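Local coordinates for metallo-beta-lactamase domain-containing protein (PDB 3H3E) that binds zinc through a metallo-beta-lactamase fold and is probably a metal-dependent enzyme, its reaction and substrate not being established, at residues L190-A193 with E194-E198; R248-L251 with G252-D256. The protein carries 2 engineered substitutions. All coordinates share one frame; numbering follows the deposited sequence.

Contact 1: residues L190-A193 with E194-E198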
ATOM      1  N   LEU A 190      -1.198  11.119   9.710  1.00 16.47           N
ATOM      2  CA  LEU A 190      -1.680  11.697  10.948  1.00 12.69           C
ATOM      3  C   LEU A 190      -2.121  10.603  11.906  1.00 16.23           C
ATOM      4  O   LEU A 190      -1.875  10.686  13.104  1.00 20.13           O
ATOM      5  CB  LEU A 190      -2.838  12.652  10.667  1.00 21.22           C
ATOM      6  CG  LEU A 190      -2.557  13.869   9.780  1.00 20.93           C
ATOM      7  CD1 LEU A 190      -3.849  14.464   9.224  1.00 13.56           C
ATOM      8  CD2 LEU A 190      -1.791  14.906  10.569  1.00 19.06           C
ATOM      9  N   ASP A 191      -2.780   9.573  11.393  1.00 19.01           N
ATOM     10  CA  ASP A 191      -3.155   8.462  12.258  1.00 15.40           C
ATOM     11  C   ASP A 191      -1.904   7.842  12.869  1.00 20.61           C
ATOM     12  O   ASP A 191      -1.873   7.524  14.051  1.00 27.41           O
ATOM     13  CB  ASP A 191      -3.979   7.417  11.509  1.00 17.29           C
ATOM     14  CG  ASP A 191      -5.481   7.683  11.589  1.00 33.85           C
ATOM     15  OD1 ASP A 191      -5.875   8.853  11.788  1.00 39.75           O
ATOM     16  OD2 ASP A 191      -6.275   6.723  11.453  1.00 36.18           O
ATOM     17  N   ILE A 192      -0.865   7.690  12.054  1.00 20.97           N
ATOM     18  CA  ILE A 192       0.415   7.158  12.507  1.00 15.81           C
ATOM     19  C   ILE A 192       1.060   8.082  13.543  1.00 20.32           C
ATOM     20  O   ILE A 192       1.449   7.653  14.616  1.00 26.28           O
ATOM     21  CB  ILE A 192       1.334   6.954  11.309  1.00  9.67           C
ATOM     22  CG1 ILE A 192       0.754   5.860  10.415  1.00  8.14           C
ATOM     23  CG2 ILE A 192       2.713   6.601  11.752  1.00 10.73           C
ATOM     24  CD1 ILE A 192       1.493   5.677   9.146  1.00 12.80           C
ATOM     25  N   ALA A 193       1.134   9.360  13.207  1.00 15.46           N
ATOM     26  CA  ALA A 193       1.585  10.417  14.108  1.00 17.92           C
ATOM     27  C   ALA A 193       0.936  10.439  15.509  1.00 27.50           C
ATOM     28  O   ALA A 193       1.578  10.829  16.497  1.00 33.27           O
ATOM     29  CB  ALA A 193       1.373  11.747  13.433  1.00 11.51           C
ATOM     30  N   GLU A 194      -0.336  10.054  15.591  1.00 24.62           N
ATOM     31  CA  GLU A 194      -1.053  10.046  16.869  1.00 19.71           C
ATOM     32  C   GLU A 194      -0.770   8.784  17.683  1.00 21.83           C
ATOM     33  O   GLU A 194      -1.116   8.722  18.861  1.00 22.47           O
ATOM     34  CB  GLU A 194      -2.567  10.163  16.665  1.00 15.30           C
ATOM     35  CG  GLU A 194      -3.021  11.263  15.721  1.00 26.83           C
ATOM     36  CD  GLU A 194      -4.538  11.315  15.573  1.00 36.60           C
ATOM     37  OE1 GLU A 194      -5.195  10.271  15.785  1.00 38.23           O
ATOM     38  OE2 GLU A 194      -5.074  12.397  15.243  1.00 39.17           O
ATOM     39  N   THR A 195      -0.144   7.793  17.048  1.00 22.29           N
ATOM     40  CA  THR A 195       0.010   6.449  17.610  1.00 16.72           C
ATOM     41  C   THR A 195       1.457   6.168  18.016  1.00 21.39           C
ATOM     42  O   THR A 195       1.722   5.512  19.021  1.00 24.52           O
ATOM     43  CB  THR A 195      -0.409   5.370  16.567  1.00 30.76           C
ATOM     44  OG1 THR A 195      -1.787   5.525  16.219  1.00 31.44           O
ATOM     45  CG2 THR A 195      -0.205   3.972  17.111  1.00 40.29           C
ATOM     46  N   PHE A 196       2.390   6.643  17.201  1.00 18.43           N
ATOM     47  CA  PHE A 196       3.809   6.433  17.442  1.00 21.41           C
ATOM     48  C   PHE A 196       4.517   7.723  17.865  1.00 26.60           C
ATOM     49  O   PHE A 196       4.394   8.755  17.207  1.00 27.80           O
ATOM     50  CB  PHE A 196       4.475   5.838  16.196  1.00 28.55           C
ATOM     51  CG  PHE A 196       3.935   4.491  15.804  1.00 28.00           C
ATOM     52  CD1 PHE A 196       4.591   3.331  16.180  1.00 25.99           C
ATOM     53  CD2 PHE A 196       2.767   4.384  15.073  1.00 28.08           C
ATOM     54  CE1 PHE A 196       4.093   2.087  15.833  1.00 25.93           C
ATOM     55  CE2 PHE A 196       2.259   3.137  14.723  1.00 24.16           C
ATOM     56  CZ  PHE A 196       2.924   1.992  15.099  1.00 25.65           C
ATOM     57  N   ASN A 197       5.255   7.651  18.970  1.00 29.36           N
ATOM     58  CA  ASN A 197       6.077   8.760  19.422  1.00 25.99           C
ATOM     59  C   ASN A 197       7.302   8.965  18.528  1.00 25.95           C
ATOM     60  O   ASN A 197       8.101   9.859  18.763  1.00 43.50           O
ATOM     61  CB  ASN A 197       6.525   8.523  20.860  1.00 30.53           C
ATOM     62  CG  ASN A 197       6.964   9.800  21.552  1.00 43.04           C
ATOM     63  OD1 ASN A 197       7.002  10.869  20.941  1.00 44.46           O
ATOM     64  ND2 ASN A 197       7.294   9.696  22.839  1.00 46.30           N
ATOM     65  N   GLU A 198       7.436   8.137  17.501  1.00 16.87           N
ATOM     66  CA  GLU A 198       8.605   8.150  16.622  1.00 24.44           C
ATOM     67  C   GLU A 198       8.379   9.040  15.416  1.00 25.07           C
ATOM     68  O   GLU A 198       7.252   9.262  15.003  1.00 34.10           O
ATOM     69  CB  GLU A 198       8.955   6.735  16.126  1.00 30.86           C
ATOM     70  CG  GLU A 198       9.905   5.927  16.994  1.00 33.23           C
ATOM     71  CD  GLU A 198       9.183   5.018  17.976  1.00 54.63           C
ATOM     72  OE1 GLU A 198       7.958   4.798  17.815  1.00 52.59           O
ATOM     73  OE2 GLU A 198       9.847   4.522  18.917  1.00 69.50           O
TER
HETATM   74  O   HOH W   1      -7.809   9.534  14.451  1.00 21.06           O
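Thr195 and Asp191 meet because the Thr195 hydroxyl is turned back over the helix: OG1 stands anti to its own carbonyl carbon (chi1 -62°), beside the backbone N. From there Thr195 OG1 donates to Asp191 O at 3.0 Å. Phe196 has the same first torsion (chi1 -62°), which lays the CD2 edge of its ring by Ile192. Phe196 CD2 is 4.0 Å from Ile192 CG2, and Ile192 O lies near the ring plane at that edge. Ile192 O is gripped twice. Phe196 N approaches it nearly in line with the C=O bond. Thr195 N also donates to Ile192 O, at 2.9 Å, from above the carbonyl plane. Glu194 N bonds to Leu190 O at 3.0 Å. The extended Glu194 side chain carries OE1 to 4.3 Å from Asp191 OD1. One water donates to both, weakly to Asp191. Arg139 forms a salt bridge with Asp191 and a long, weak ion pair with Glu194, which probably eases the repulsion. Ile192 and Phe196 face strands 130-133, 165-170 and 173-178. This is a helix C-terminus: the carbonyls of Leu190, Asp191 and Ile192, near the end of helix 185-193, accept bonds from the loop leading into strand 200-204 of the metallo-beta-lactamase fold.

Contact 2: residues R248-L251 with G252-D256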
ATOM      1  N   ARG A 248       8.494  19.695  -6.334  1.00 47.10           N
ATOM      2  CA  ARG A 248       8.690  21.142  -6.263  1.00 45.72           C
ATOM      3  C   ARG A 248       8.308  21.764  -4.921  1.00 40.85           C
ATOM      4  O   ARG A 248       8.606  22.932  -4.681  1.00 50.51           O
ATOM      5  CB  ARG A 248       7.959  21.868  -7.407  1.00 54.33           C
ATOM      6  CG  ARG A 248       6.546  22.312  -7.057  1.00 65.06           C
ATOM      7  CD  ARG A 248       6.081  23.519  -7.869  1.00 72.34           C
ATOM      8  NE  ARG A 248       4.683  23.844  -7.581  1.00 79.93           N
ATOM      9  CZ  ARG A 248       3.667  23.634  -8.419  1.00 86.37           C
ATOM     10  NH1 ARG A 248       3.887  23.111  -9.620  1.00 88.13           N
ATOM     11  NH2 ARG A 248       2.430  23.957  -8.058  1.00 84.85           N
ATOM     12  N   GLU A 249       7.654  21.005  -4.047  1.00 34.66           N
ATOM     13  CA  GLU A 249       7.188  21.569  -2.778  1.00 30.15           C
ATOM     14  C   GLU A 249       7.585  20.771  -1.536  1.00 27.23           C
ATOM     15  O   GLU A 249       7.591  21.294  -0.423  1.00 25.09           O
ATOM     16  CB  GLU A 249       5.680  21.772  -2.818  1.00 38.41           C
ATOM     17  CG  GLU A 249       5.266  22.885  -3.757  1.00 51.32           C
ATOM     18  CD  GLU A 249       3.789  23.177  -3.688  1.00 60.63           C
ATOM     19  OE1 GLU A 249       3.122  22.609  -2.799  1.00 65.07           O
ATOM     20  OE2 GLU A 249       3.297  23.972  -4.520  1.00 64.44           O
ATOM     21  N   PHE A 250       7.906  19.502  -1.726  1.00 27.16           N
ATOM     22  CA  PHE A 250       8.331  18.662  -0.623  1.00 25.45           C
ATOM     23  C   PHE A 250       9.761  19.043  -0.268  1.00 34.64           C
ATOM     24  O   PHE A 250      10.617  19.139  -1.140  1.00 45.52           O
ATOM     25  CB  PHE A 250       8.226  17.189  -1.011  1.00 17.98           C
ATOM     26  CG  PHE A 250       8.666  16.234   0.064  1.00 21.34           C
ATOM     27  CD1 PHE A 250       8.019  16.193   1.288  1.00 18.15           C
ATOM     28  CD2 PHE A 250       9.705  15.346  -0.166  1.00 22.84           C
ATOM     29  CE1 PHE A 250       8.410  15.309   2.266  1.00 14.62           C
ATOM     30  CE2 PHE A 250      10.103  14.455   0.810  1.00 20.86           C
ATOM     31  CZ  PHE A 250       9.454  14.441   2.030  1.00 21.34           C
ATOM     32  N   LEU A 251      10.000  19.270   1.018  1.00 33.12           N
ATOM     33  CA  LEU A 251      11.287  19.737   1.520  1.00 28.33           C
ATOM     34  C   LEU A 251      12.355  18.648   1.572  1.00 39.13           C
ATOM     35  O   LEU A 251      13.536  18.934   1.756  1.00 50.10           O
ATOM     36  CB  LEU A 251      11.097  20.340   2.908  1.00 26.99           C
ATOM     37  CG  LEU A 251      10.253  21.614   2.947  1.00 24.09           C
ATOM     38  CD1 LEU A 251      10.143  22.135   4.343  1.00 18.15           C
ATOM     39  CD2 LEU A 251      10.845  22.666   2.045  1.00 18.71           C
ATOM     40  N   GLY A 252      11.945  17.400   1.404  1.00 40.90           N
ATOM     41  CA  GLY A 252      12.876  16.290   1.464  1.00 35.18           C
ATOM     42  C   GLY A 252      13.184  15.694   0.105  1.00 31.04           C
ATOM     43  O   GLY A 252      13.045  16.353  -0.931  1.00 35.47           O
ATOM     44  N   LYS A 253      13.606  14.436   0.114  1.00 25.94           N
ATOM     45  CA  LYS A 253      13.994  13.745  -1.107  1.00 28.86           C
ATOM     46  C   LYS A 253      12.838  12.921  -1.665  1.00 28.28           C
ATOM     47  O   LYS A 253      12.155  12.218  -0.924  1.00 28.36           O
ATOM     48  CB  LYS A 253      15.208  12.848  -0.841  1.00 31.22           C
ATOM     49  CG  LYS A 253      15.536  11.872  -1.951  1.00 39.79           C
ATOM     50  CD  LYS A 253      16.808  11.094  -1.645  1.00 48.78           C
ATOM     51  CE  LYS A 253      17.602  10.831  -2.914  1.00 56.94           C
ATOM     52  NZ  LYS A 253      17.902  12.099  -3.653  1.00 59.77           N
ATOM     53  N   ILE A 254      12.607  13.037  -2.969  1.00 29.25           N
ATOM     54  CA  ILE A 254      11.665  12.171  -3.653  1.00 28.13           C
ATOM     55  C   ILE A 254      12.443  11.211  -4.533  1.00 31.24           C
ATOM     56  O   ILE A 254      13.331  11.622  -5.274  1.00 35.42           O
ATOM     57  CB  ILE A 254      10.675  12.956  -4.528  1.00 27.56           C
ATOM     58  CG1 ILE A 254       9.765  13.825  -3.661  1.00 33.05           C
ATOM     59  CG2 ILE A 254       9.843  12.000  -5.363  1.00 16.95           C
ATOM     60  CD1 ILE A 254      10.381  15.147  -3.305  1.00 44.40           C
HETATM   61  N   MSE A 255      12.115   9.930  -4.433  1.00 31.62           N
HETATM   62  CA  MSE A 255      12.771   8.896  -5.228  1.00 32.34           C
HETATM   63  C   MSE A 255      11.814   8.346  -6.289  1.00 36.07           C
HETATM   64  O   MSE A 255      10.608   8.327  -6.085  1.00 39.27           O
HETATM   65  CB  MSE A 255      13.285   7.777  -4.315  1.00 26.08           C
HETATM   66  CG  MSE A 255      14.070   8.292  -3.121  1.00 26.83           C
HETATM   67 SE   MSE A 255      14.996   6.999  -2.314  1.00 31.59          SE
HETATM   68  CE  MSE A 255      15.922   6.423  -3.712  1.00 18.60           C
ATOM     69  N   ASP A 256      12.343   7.923  -7.433  1.00 41.44           N
ATOM     70  CA  ASP A 256      11.487   7.380  -8.479  1.00 41.90           C
ATOM     71  C   ASP A 256      11.169   5.921  -8.191  1.00 39.44           C
ATOM     72  O   ASP A 256      12.050   5.142  -7.838  1.00 43.71           O
ATOM     73  CB  ASP A 256      12.124   7.547  -9.858  1.00 53.21           C
ATOM     74  CG  ASP A 256      12.163   9.003 -10.312  1.00 65.89           C
ATOM     75  OD1 ASP A 256      11.251   9.779  -9.946  1.00 68.56           O
ATOM     76  OD2 ASP A 256      13.109   9.374 -11.040  1.00 69.19           O
TER
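Phe250 packs against Gly252, Lys253 and Ile254 at the turn that closes a beta-alpha-beta unit. The unit runs from strand 231-235 through helix 240-249 to strand 253-254, an outermost strand of its mixed sheet. Phe250 is the first residue after the helix to leave helical backbone angles, and its CB is directed toward residues 252-256. Phe250 CB lies 3.8 Å from Ile254 CD1. CG stands anti to the backbone N (chi1 179°), which places the ring over Gly252. CG lies near both Gly252 N and Ile254 CD1. The two sides of the ring then differ. CD1 and CE1 pass Gly252 N at longer range. Phe250 CD2 meets Ile254 CD1 at the ring edge and has Gly252 N 3.4 Å away. Phe250 CE2 lies over the Gly252 backbone, 3.4 Å from Gly252 CA, with Lys253 O near the ring edge. Phe250 CZ, the tip, is 3.9 Å from Gly252 CA. Gly252 N thus lies over one face, displaced toward the rim, while Lys253 meets the edge with its backbone. No hydrogen bond joins the two segments; the contact rests on the ring. Helix 214-226 supplies Val221, Phe224 and Asn225 to the Phe250 side chain, and strand 231-235 adds Val232. Asn225 also bonds to Glu249 O and Leu251 N, tying the end of the helix to its neighbour. Backbone bonds from Lys253 and Met255 to Val232 join the new strand to the sheet. In Ile254 the second torsion (chi2 84°) turns CD1 to the ring, and Ile254 CG1 lies behind it, 3.8 Å from Phe250 CD2.

In the fold
Contacts 1 and 2 follow one another along the chain. Both lie where a helix ends before a strand of the same mixed sheet. Contact 1 precedes strand 200-204 and contact 2 enters strand 253-254, with strand 231-235 between these two in the sheet. Their centres are 21 Å apart and their nearest atoms about 13 Å apart, so they do not touch. Both lie toward the outside of the chain, about 18 and 19 Å from its centre. The zinc ion is held by His69, His71 and His182. Neither contact belongs to that site, although helix 185-193, which ends in contact 1, starts three residues after His182.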